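Local coordinates for putative uncharacterized protein (Mycobacterium avium, PDB 2Z6V) that probably transfers sulfuryl groups from a phosphoadenosine-type donor to an acceptor, as other sulfotransferases do, though its own substrate is not established, at residues P188-N196 / S246-V254; N196-W204 / Y213-A221. One frame throughout, in Å; residues are numbered along the deposited sequence.

The two contacts lie about 13 Å apart, centre to centre, and meet in the chain at Asn196. Along the sequence the order is 188-196, 196-204, 213-221 and 246-254, so both partners of contact 2 fall between the two partners of contact 1. Contact 1 joins the turn leading into helix 192-195, and the helix itself, to the end of strand 244-248 in the five-stranded parallel sheet and the 3-10 turn after it, near the centre of the chain; contact 2 lies farther out and folds a loop onto helix 212-219. Met192 packs against Gly201, Leu202 and Ser203, and Val254 against Phe218. Both contacts touch the bound palmitic acid, so together they form part of one lipid-occupied pocket.

Contact 1: P188-N196 / S246-V254; sequences PTEDMFIHN and SLKMPSHSV. With PLM (palmitic acid), chain C.
At the C-terminal end of strand 244-248, an inner strand of the parallel sheet, Asp191 and Glu190 meet Lys248 while Asp191 also holds His252. The backbone link is Asp191 N to Lys248 O, 2.9 Å. The side-chain link is straighter: His252 NE2 donates to Asp191 OD2 over 2.6 Å at 173°, with OD2 lying in the imidazole plane and using the lone pair that faces away from OD1. Carboxylate and ring are turned 63° against each other. One water accepts from Lys248 N at 2.8 Å and lies 2.9 Å from both Thr189 O and Asp191 OD1.

Met249 lies between Asp191 and Met192 and the His195 and His252 rings. Its chain runs extended to SD, 3.5 Å from Met192 N, and the turn at its last torsion (chi3 97°) brings CE to 3.4 Å from His195 ND1; CE also rests over one face of the His252 ring, offset toward the rim. His195 NE2 is hydrogen-bonded to Gln230 OE1 on helix 224-238. Glu190 CG and Pro250 CD border the palmitic acid chain. Lys248 NZ bonds Thr119, after strand 109-113, close to a bound sulfate, probably from the crystallisation liquor, at a place consistent with the phosphosulfate-binding loop of sulfotransferases. Tyr227 OH bonds His252 ND1 while Asp191 takes NE2; with both ring nitrogens engaged, the rotation of this imidazole should be fixed.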
loop_
_atom_site.group_PDB
_atom_site.type_symbol
_atom_site.label_atom_id
_atom_site.label_comp_id
_atom_site.label_asym_id
_atom_site.label_seq_id
_atom_site.Cartn_x
_atom_site.Cartn_y
_atom_site.Cartn_z
ATOM N N PRO A 188 4.514 -9.803 3.416
ATOM C CA PRO A 188 4.534 -8.341 3.470
ATOM C C PRO A 188 3.366 -7.704 2.717
ATOM O O PRO A 188 2.923 -8.223 1.697
ATOM C CB PRO A 188 5.877 -8.001 2.833
ATOM C CG PRO A 188 6.737 -9.176 3.215
ATOM C CD PRO A 188 5.806 -10.331 2.944
ATOM N N THR A 189 2.870 -6.583 3.230
ATOM C CA THR A 189 1.779 -5.854 2.589
ATOM C C THR A 189 2.147 -4.370 2.630
ATOM O O THR A 189 3.164 -4.003 3.220
ATOM C CB THR A 189 0.430 -6.078 3.324
ATOM O OG1 THR A 189 -0.650 -5.642 2.483
ATOM C CG2 THR A 189 0.390 -5.294 4.638
ATOM N N GLU A 190 1.337 -3.523 2.000
ATOM C CA GLU A 190 1.600 -2.083 1.988
ATOM C C GLU A 190 1.088 -1.352 3.222
ATOM O O GLU A 190 0.152 -1.804 3.881
ATOM C CB GLU A 190 0.984 -1.422 0.756
ATOM C CG GLU A 190 1.785 -1.614 -0.484
ATOM C CD GLU A 190 1.248 -2.713 -1.355
ATOM O OE1 GLU A 190 0.843 -3.777 -0.817
ATOM O OE2 GLU A 190 1.246 -2.507 -2.592
ATOM N N ASP A 191 1.706 -0.214 3.518
ATOM C CA ASP A 191 1.304 0.582 4.661
ATOM C C ASP A 191 -0.071 1.156 4.368
ATOM O O ASP A 191 -0.718 1.735 5.244
ATOM C CB ASP A 191 2.300 1.712 4.919
ATOM C CG ASP A 191 3.695 1.203 5.232
ATOM O OD1 ASP A 191 3.805 0.129 5.866
ATOM O OD2 ASP A 191 4.681 1.877 4.857
ATOM N N MET A 192 -0.513 0.977 3.128
ATOM C CA MET A 192 -1.815 1.458 2.693
ATOM C C MET A 192 -2.903 0.910 3.603
ATOM O O MET A 192 -3.866 1.607 3.921
ATOM C CB MET A 192 -2.080 1.018 1.252
ATOM C CG MET A 192 -3.400 1.495 0.670
ATOM S SD MET A 192 -3.589 3.287 0.730
ATOM C CE MET A 192 -2.644 3.802 -0.639
ATOM N N PHE A 193 -2.730 -0.328 4.049
ATOM C CA PHE A 193 -3.721 -0.953 4.912
ATOM C C PHE A 193 -3.652 -0.567 6.376
ATOM O O PHE A 193 -4.347 -1.145 7.207
ATOM C CB PHE A 193 -3.678 -2.462 4.714
ATOM C CG PHE A 193 -3.838 -2.848 3.282
ATOM C CD1 PHE A 193 -5.020 -2.556 2.611
ATOM C CD2 PHE A 193 -2.763 -3.367 2.562
ATOM C CE1 PHE A 193 -5.129 -2.760 1.239
ATOM C CE2 PHE A 193 -2.858 -3.576 1.193
ATOM C CZ PHE A 193 -4.044 -3.268 0.526
ATOM N N ILE A 194 -2.787 0.397 6.683
ATOM C CA ILE A 194 -2.698 0.962 8.023
ATOM C C ILE A 194 -3.333 2.331 7.796
ATOM O O ILE A 194 -4.235 2.745 8.520
ATOM C CB ILE A 194 -1.247 1.163 8.507
ATOM C CG1 ILE A 194 -0.714 -0.133 9.123
ATOM C CG2 ILE A 194 -1.194 2.277 9.553
ATOM C CD1 ILE A 194 0.725 -0.029 9.526
ATOM N N HIS A 195 -2.872 2.995 6.739
ATOM C CA HIS A 195 -3.349 4.313 6.349
ATOM C C HIS A 195 -4.858 4.417 6.082
ATOM O O HIS A 195 -5.495 5.375 6.494
ATOM C CB HIS A 195 -2.588 4.801 5.101
ATOM C CG HIS A 195 -1.166 5.199 5.367
ATOM N ND1 HIS A 195 -0.470 6.056 4.541
ATOM C CD2 HIS A 195 -0.305 4.842 6.347
ATOM C CE1 HIS A 195 0.758 6.210 5.000
ATOM N NE2 HIS A 195 0.885 5.482 6.094
ATOM N N ASN A 196 -5.430 3.448 5.379
ATOM C CA ASN A 196 -6.853 3.505 5.088
ATOM C C ASN A 196 -7.676 3.517 6.374
ATOM O O ASN A 196 -8.860 3.871 6.358
ATOM C CB ASN A 196 -7.265 2.343 4.175
ATOM C CG ASN A 196 -7.235 1.006 4.879
ATOM O OD1 ASN A 196 -6.678 0.876 5.974
ATOM N ND2 ASN A 196 -7.824 -0.007 4.251
ATOM N N SER A 246 10.888 -2.776 7.627
ATOM C CA SER A 246 11.009 -2.768 6.177
ATOM C C SER A 246 9.586 -2.464 5.729
ATOM O O SER A 246 8.689 -3.272 5.932
ATOM C CB SER A 246 11.442 -4.134 5.653
ATOM O OG SER A 246 11.297 -4.177 4.245
ATOM N N LEU A 247 9.373 -1.299 5.136
ATOM C CA LEU A 247 8.033 -0.908 4.725
ATOM C C LEU A 247 7.938 -0.576 3.255
ATOM O O LEU A 247 8.951 -0.302 2.604
ATOM C CB LEU A 247 7.581 0.298 5.538
ATOM C CG LEU A 247 7.752 0.115 7.043
ATOM C CD1 LEU A 247 7.631 1.451 7.758
ATOM C CD2 LEU A 247 6.714 -0.874 7.532
ATOM N N LYS A 248 6.705 -0.600 2.747
ATOM C CA LYS A 248 6.430 -0.296 1.353
ATOM C C LYS A 248 5.036 0.282 1.135
ATOM O O LYS A 248 4.084 -0.070 1.828
ATOM C CB LYS A 248 6.582 -1.549 0.484
ATOM C CG LYS A 248 6.256 -1.308 -0.984
ATOM C CD LYS A 248 6.667 -2.461 -1.891
ATOM C CE LYS A 248 5.698 -3.633 -1.812
ATOM N NZ LYS A 248 6.036 -4.705 -2.803
ATOM N N MET A 249 4.948 1.177 0.155
ATOM C CA MET A 249 3.711 1.820 -0.274
ATOM C C MET A 249 4.082 2.855 -1.317
ATOM O O MET A 249 4.757 3.836 -1.016
ATOM C CB MET A 249 2.971 2.511 0.872
ATOM C CG MET A 249 1.686 3.169 0.387
ATOM S SD MET A 249 0.641 3.903 1.652
ATOM C CE MET A 249 1.142 5.624 1.587
ATOM N N PRO A 250 3.656 2.640 -2.571
ATOM C CA PRO A 250 3.961 3.579 -3.655
ATOM C C PRO A 250 3.666 5.044 -3.340
ATOM O O PRO A 250 4.550 5.890 -3.474
ATOM C CB PRO A 250 3.127 3.044 -4.820
ATOM C CG PRO A 250 3.175 1.559 -4.601
ATOM C CD PRO A 250 2.994 1.426 -3.091
ATOM N N SER A 251 2.444 5.347 -2.907
ATOM C CA SER A 251 2.075 6.735 -2.613
ATOM C C SER A 251 2.848 7.397 -1.472
ATOM O O SER A 251 2.554 8.534 -1.108
ATOM C CB SER A 251 0.560 6.876 -2.375
ATOM O OG SER A 251 0.102 5.997 -1.365
ATOM N N HIS A 252 3.826 6.697 -0.902
ATOM C CA HIS A 252 4.654 7.306 0.135
ATOM C C HIS A 252 5.380 8.432 -0.610
ATOM O O HIS A 252 5.744 9.454 -0.036
ATOM C CB HIS A 252 5.697 6.323 0.681
ATOM C CG HIS A 252 5.246 5.545 1.876
ATOM N ND1 HIS A 252 4.604 6.127 2.947
ATOM C CD2 HIS A 252 5.420 4.242 2.206
ATOM C CE1 HIS A 252 4.402 5.217 3.884
ATOM N NE2 HIS A 252 4.890 4.065 3.461
ATOM N N SER A 253 5.582 8.221 -1.907
ATOM C CA SER A 253 6.243 9.198 -2.763
ATOM C C SER A 253 5.421 10.485 -2.809
ATOM O O SER A 253 5.956 11.584 -2.726
ATOM C CB SER A 253 6.390 8.632 -4.178
ATOM O OG SER A 253 5.143 8.159 -4.661
ATOM N N VAL A 254 4.113 10.334 -2.954
ATOM C CA VAL A 254 3.219 11.475 -3.000
ATOM C C VAL A 254 3.266 12.206 -1.663
ATOM O O VAL A 254 3.459 13.422 -1.612
ATOM C CB VAL A 254 1.776 11.014 -3.279
ATOM C CG1 VAL A 254 0.839 12.200 -3.288
ATOM C CG2 VAL A 254 1.724 10.266 -4.612
HETATM C C1 PLM C . -6.765 4.502 -6.529
HETATM O O1 PLM C . -7.169 5.523 -7.127
HETATM O O2 PLM C . -7.295 3.982 -5.524
HETATM C C2 PLM C . -5.506 3.817 -7.070
HETATM C C3 PLM C . -4.381 4.828 -7.299
HETATM C C4 PLM C . -3.069 4.158 -7.713
HETATM C C5 PLM C . -2.560 3.196 -6.636
HETATM C C6 PLM C . -3.271 1.842 -6.700
HETATM C C7 PLM C . -2.978 1.030 -5.438
HETATM C C8 PLM C . -3.741 1.599 -4.240
HETATM C C9 PLM C . -2.862 1.562 -2.990
HETATM C CA PLM C . -2.271 0.169 -2.761
HETATM C CB PLM C . -1.041 0.228 -1.852
HETATM C CC PLM C . -0.009 1.194 -2.435
HETATM C CD PLM C . -0.377 2.645 -2.116
HETATM C CE PLM C . 0.286 3.638 -3.074
HETATM C CF PLM C . -0.247 3.435 -4.494
HETATM C CG PLM C . 0.280 4.500 -5.457
HETATM O O HOH W 1 4.944 -2.081 4.364
#

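Contact 2: N196-W204 / Y213-A221; sequences NQDFKGLSW and YARWLFDEA. With PLM (palmitic acid), chain C.
Tyr213 on helix 212-219 reaches into the loop 199-204, and the evidence for close fit centres on its hydroxyl. Gly201 N donates to Tyr213 OH at 3.0 Å and 150°, while Phe199 O, in the plane of the phenol ring and at its edge, lies 2.8 Å from the same OH, a weak bond at most. The ring is swung there by a chi1 of 178°, with CG anti to the backbone N. Trp204 and Tyr213 form an offset edge-to-face (T-shaped) pair, the edge of the five-membered ring of Trp204 toward the Tyr213 face, planes at 82°, and Trp204 CB adds an off-centre CH-pi contact. The indole is itself anchored by Trp204 NE1 to Asn196 O, 3.2 Å, with the carbonyl oxygen in the ring plane.

The two methyls of Leu217 abut successive parts of the loop backbone from the helix side: CD1 lies 3.4 Å from Lys200 CA, and CD2 an equal 3.4 Å from Leu202 N. Leu202 CD1 meets Phe218 CE1 at 3.7 Å, while CD2 faces the palmitic acid chain. Lys200 belongs to this packed part, its CG passing Trp216 CH2 at 3.8 Å before NZ goes on to Asp222 and Ser225. The loose, solvent side is at Arg215, Asp219 and Glu220, which are exposed. Such a mostly apolar interface, pinned by one tyrosine hydroxyl, is that of an amphipathic helix covering its preceding loop, at the border of the site occupied by palmitic acid.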
loop_
_atom_site.group_PDB
_atom_site.type_symbol
_atom_site.label_atom_id
_atom_site.label_comp_id
_atom_site.label_asym_id
_atom_site.label_seq_id
_atom_site.Cartn_x
_atom_site.Cartn_y
_atom_site.Cartn_z
ATOM N N ASN A 196 -5.430 3.448 5.379
ATOM C CA ASN A 196 -6.853 3.505 5.088
ATOM C C ASN A 196 -7.676 3.517 6.374
ATOM O O ASN A 196 -8.860 3.871 6.358
ATOM C CB ASN A 196 -7.265 2.343 4.175
ATOM C CG ASN A 196 -7.235 1.006 4.879
ATOM O OD1 ASN A 196 -6.678 0.876 5.974
ATOM N ND2 ASN A 196 -7.824 -0.007 4.251
ATOM N N GLN A 197 -7.045 3.160 7.492
ATOM C CA GLN A 197 -7.726 3.162 8.789
ATOM C C GLN A 197 -7.889 4.594 9.306
ATOM O O GLN A 197 -8.519 4.830 10.345
ATOM C CB GLN A 197 -6.950 2.333 9.811
ATOM C CG GLN A 197 -6.993 0.831 9.570
ATOM C CD GLN A 197 -6.039 0.070 10.470
ATOM O OE1 GLN A 197 -5.991 0.296 11.681
ATOM N NE2 GLN A 197 -5.273 -0.842 9.881
ATOM N N ASP A 198 -7.300 5.548 8.593
ATOM C CA ASP A 198 -7.434 6.945 8.965
ATOM C C ASP A 198 -8.135 7.628 7.799
ATOM O O ASP A 198 -8.244 8.852 7.734
ATOM C CB ASP A 198 -6.068 7.581 9.221
ATOM C CG ASP A 198 -6.180 9.013 9.743
ATOM O OD1 ASP A 198 -6.935 9.235 10.725
ATOM O OD2 ASP A 198 -5.517 9.910 9.172
ATOM N N PHE A 199 -8.612 6.803 6.874
ATOM C CA PHE A 199 -9.321 7.263 5.687
ATOM C C PHE A 199 -8.622 8.368 4.901
ATOM O O PHE A 199 -9.239 9.327 4.438
ATOM C CB PHE A 199 -10.749 7.645 6.074
ATOM C CG PHE A 199 -11.511 6.497 6.667
ATOM C CD1 PHE A 199 -11.550 6.305 8.045
ATOM C CD2 PHE A 199 -12.102 5.539 5.841
ATOM C CE1 PHE A 199 -12.156 5.178 8.589
ATOM C CE2 PHE A 199 -12.712 4.403 6.376
ATOM C CZ PHE A 199 -12.739 4.221 7.751
ATOM N N LYS A 200 -7.314 8.186 4.754
ATOM C CA LYS A 200 -6.435 9.076 4.002
ATOM C C LYS A 200 -5.424 8.146 3.328
ATOM O O LYS A 200 -4.225 8.144 3.648
ATOM C CB LYS A 200 -5.719 10.052 4.931
ATOM C CG LYS A 200 -6.636 11.055 5.600
ATOM C CD LYS A 200 -5.822 12.038 6.417
ATOM C CE LYS A 200 -6.692 12.989 7.195
ATOM N NZ LYS A 200 -5.848 13.744 8.150
ATOM N N GLY A 201 -5.953 7.331 2.420
ATOM C CA GLY A 201 -5.159 6.373 1.678
ATOM C C GLY A 201 -5.708 6.293 0.267
ATOM O O GLY A 201 -6.923 6.243 0.049
ATOM N N LEU A 202 -4.807 6.280 -0.702
ATOM C CA LEU A 202 -5.200 6.246 -2.093
ATOM C C LEU A 202 -6.014 5.011 -2.502
ATOM O O LEU A 202 -6.655 5.024 -3.547
ATOM C CB LEU A 202 -3.944 6.364 -2.961
ATOM C CG LEU A 202 -4.087 6.578 -4.465
ATOM C CD1 LEU A 202 -4.938 7.817 -4.747
ATOM C CD2 LEU A 202 -2.695 6.719 -5.072
ATOM N N SER A 203 -6.010 3.954 -1.694
ATOM C CA SER A 203 -6.751 2.752 -2.062
ATOM C C SER A 203 -8.257 2.971 -2.104
ATOM O O SER A 203 -8.950 2.347 -2.907
ATOM C CB SER A 203 -6.437 1.596 -1.111
ATOM O OG SER A 203 -6.885 1.861 0.203
ATOM N N TRP A 204 -8.766 3.849 -1.246
ATOM C CA TRP A 204 -10.197 4.122 -1.221
ATOM C C TRP A 204 -10.703 4.667 -2.556
ATOM O O TRP A 204 -11.832 4.377 -2.964
ATOM C CB TRP A 204 -10.529 5.118 -0.113
ATOM C CG TRP A 204 -10.466 4.522 1.252
ATOM C CD1 TRP A 204 -9.648 4.903 2.281
ATOM C CD2 TRP A 204 -11.249 3.433 1.743
ATOM N NE1 TRP A 204 -9.876 4.114 3.380
ATOM C CE2 TRP A 204 -10.853 3.202 3.080
ATOM C CE3 TRP A 204 -12.248 2.625 1.184
ATOM C CZ2 TRP A 204 -11.421 2.195 3.870
ATOM C CZ3 TRP A 204 -12.815 1.618 1.972
ATOM C CH2 TRP A 204 -12.397 1.414 3.302
ATOM N N TYR A 213 -12.383 12.137 -4.010
ATOM C CA TYR A 213 -11.609 11.677 -2.863
ATOM C C TYR A 213 -10.104 11.782 -3.129
ATOM O O TYR A 213 -9.352 12.238 -2.264
ATOM C CB TYR A 213 -11.967 10.232 -2.494
ATOM C CG TYR A 213 -11.146 9.701 -1.344
ATOM C CD1 TYR A 213 -11.456 10.033 -0.023
ATOM C CD2 TYR A 213 -10.001 8.941 -1.580
ATOM C CE1 TYR A 213 -10.638 9.627 1.037
ATOM C CE2 TYR A 213 -9.175 8.533 -0.532
ATOM C CZ TYR A 213 -9.495 8.881 0.771
ATOM O OH TYR A 213 -8.647 8.515 1.793
ATOM N N ALA A 214 -9.667 11.370 -4.317
ATOM C CA ALA A 214 -8.249 11.428 -4.664
ATOM C C ALA A 214 -7.695 12.858 -4.743
ATOM O O ALA A 214 -6.540 13.100 -4.400
ATOM C CB ALA A 214 -8.002 10.705 -5.987
ATOM N N ARG A 215 -8.509 13.803 -5.197
ATOM C CA ARG A 215 -8.040 15.174 -5.309
ATOM C C ARG A 215 -7.951 15.790 -3.928
ATOM O O ARG A 215 -7.088 16.633 -3.667
ATOM C CB ARG A 215 -8.969 15.999 -6.207
ATOM C CG ARG A 215 -8.991 15.530 -7.670
ATOM C CD ARG A 215 -9.797 16.472 -8.564
ATOM N NE ARG A 215 -9.021 17.649 -8.958
ATOM C CZ ARG A 215 -8.221 17.702 -10.023
ATOM N NH1 ARG A 215 -8.093 16.643 -10.819
ATOM N NH2 ARG A 215 -7.535 18.811 -10.283
ATOM N N TRP A 216 -8.831 15.348 -3.037
ATOM C CA TRP A 216 -8.839 15.864 -1.678
ATOM C C TRP A 216 -7.592 15.379 -0.975
ATOM O O TRP A 216 -6.889 16.146 -0.312
ATOM C CB TRP A 216 -10.056 15.355 -0.912
ATOM C CG TRP A 216 -9.966 15.615 0.571
ATOM C CD1 TRP A 216 -10.125 16.817 1.207
ATOM C CD2 TRP A 216 -9.668 14.653 1.598
ATOM N NE1 TRP A 216 -9.944 16.663 2.564
ATOM C CE2 TRP A 216 -9.665 15.348 2.833
ATOM C CE3 TRP A 216 -9.407 13.274 1.595
ATOM C CZ2 TRP A 216 -9.409 14.709 4.057
ATOM C CZ3 TRP A 216 -9.155 12.635 2.811
ATOM C CH2 TRP A 216 -9.159 13.357 4.027
ATOM N N LEU A 217 -7.332 14.089 -1.142
ATOM C CA LEU A 217 -6.195 13.433 -0.523
ATOM C C LEU A 217 -4.866 14.066 -0.901
ATOM O O LEU A 217 -4.060 14.384 -0.034
ATOM C CB LEU A 217 -6.182 11.950 -0.903
ATOM C CG LEU A 217 -5.152 11.089 -0.168
ATOM C CD1 LEU A 217 -5.485 11.029 1.322
ATOM C CD2 LEU A 217 -5.143 9.701 -0.779
ATOM N N PHE A 218 -4.650 14.251 -2.194
ATOM C CA PHE A 218 -3.407 14.818 -2.696
ATOM C C PHE A 218 -3.236 16.325 -2.498
ATOM O O PHE A 218 -2.136 16.789 -2.205
ATOM C CB PHE A 218 -3.267 14.501 -4.189
ATOM C CG PHE A 218 -2.870 13.083 -4.483
ATOM C CD1 PHE A 218 -3.131 12.062 -3.580
ATOM C CD2 PHE A 218 -2.253 12.765 -5.687
ATOM C CE1 PHE A 218 -2.778 10.735 -3.874
ATOM C CE2 PHE A 218 -1.897 11.443 -5.993
ATOM C CZ PHE A 218 -2.161 10.428 -5.083
ATOM N N ASP A 219 -4.318 17.088 -2.652
ATOM C CA ASP A 219 -4.238 18.545 -2.541
ATOM C C ASP A 219 -4.719 19.216 -1.263
ATOM O O ASP A 219 -4.403 20.382 -1.038
ATOM C CB ASP A 219 -4.961 19.198 -3.725
ATOM C CG ASP A 219 -4.412 18.746 -5.069
ATOM O OD1 ASP A 219 -3.188 18.487 -5.164
ATOM O OD2 ASP A 219 -5.201 18.666 -6.035
ATOM N N GLU A 220 -5.466 18.503 -0.424
ATOM C CA GLU A 220 -5.984 19.111 0.800
ATOM C C GLU A 220 -5.683 18.386 2.099
ATOM O O GLU A 220 -5.287 19.002 3.087
ATOM C CB GLU A 220 -7.496 19.281 0.697
ATOM C CG GLU A 220 -7.951 20.331 -0.291
ATOM C CD GLU A 220 -9.466 20.393 -0.384
ATOM O OE1 GLU A 220 -10.067 19.509 -1.036
ATOM O OE2 GLU A 220 -10.057 21.319 0.214
ATOM N N ALA A 221 -5.893 17.079 2.105
ATOM C CA ALA A 221 -5.669 16.284 3.304
ATOM C C ALA A 221 -4.326 16.531 3.986
ATOM O O ALA A 221 -3.272 16.571 3.342
ATOM C CB ALA A 221 -5.819 14.801 2.975
HETATM C C1 PLM C . -6.765 4.502 -6.529
HETATM O O1 PLM C . -7.169 5.523 -7.127
HETATM O O2 PLM C . -7.295 3.982 -5.524
HETATM C C2 PLM C . -5.506 3.817 -7.070
HETATM C C3 PLM C . -4.381 4.828 -7.299
HETATM C C4 PLM C . -3.069 4.158 -7.713
HETATM C C5 PLM C . -2.560 3.196 -6.636
HETATM C C6 PLM C . -3.271 1.842 -6.700
HETATM C C7 PLM C . -2.978 1.030 -5.438
HETATM C C8 PLM C . -3.741 1.599 -4.240
HETATM C C9 PLM C . -2.862 1.562 -2.990
HETATM C CA PLM C . -2.271 0.169 -2.761
HETATM C CB PLM C . -1.041 0.228 -1.852
HETATM C CC PLM C . -0.009 1.194 -2.435
HETATM C CD PLM C . -0.377 2.645 -2.116
HETATM C CE PLM C . 0.286 3.638 -3.074
HETATM C CF PLM C . -0.247 3.435 -4.494
HETATM C CG PLM C . 0.280 4.500 -5.457
#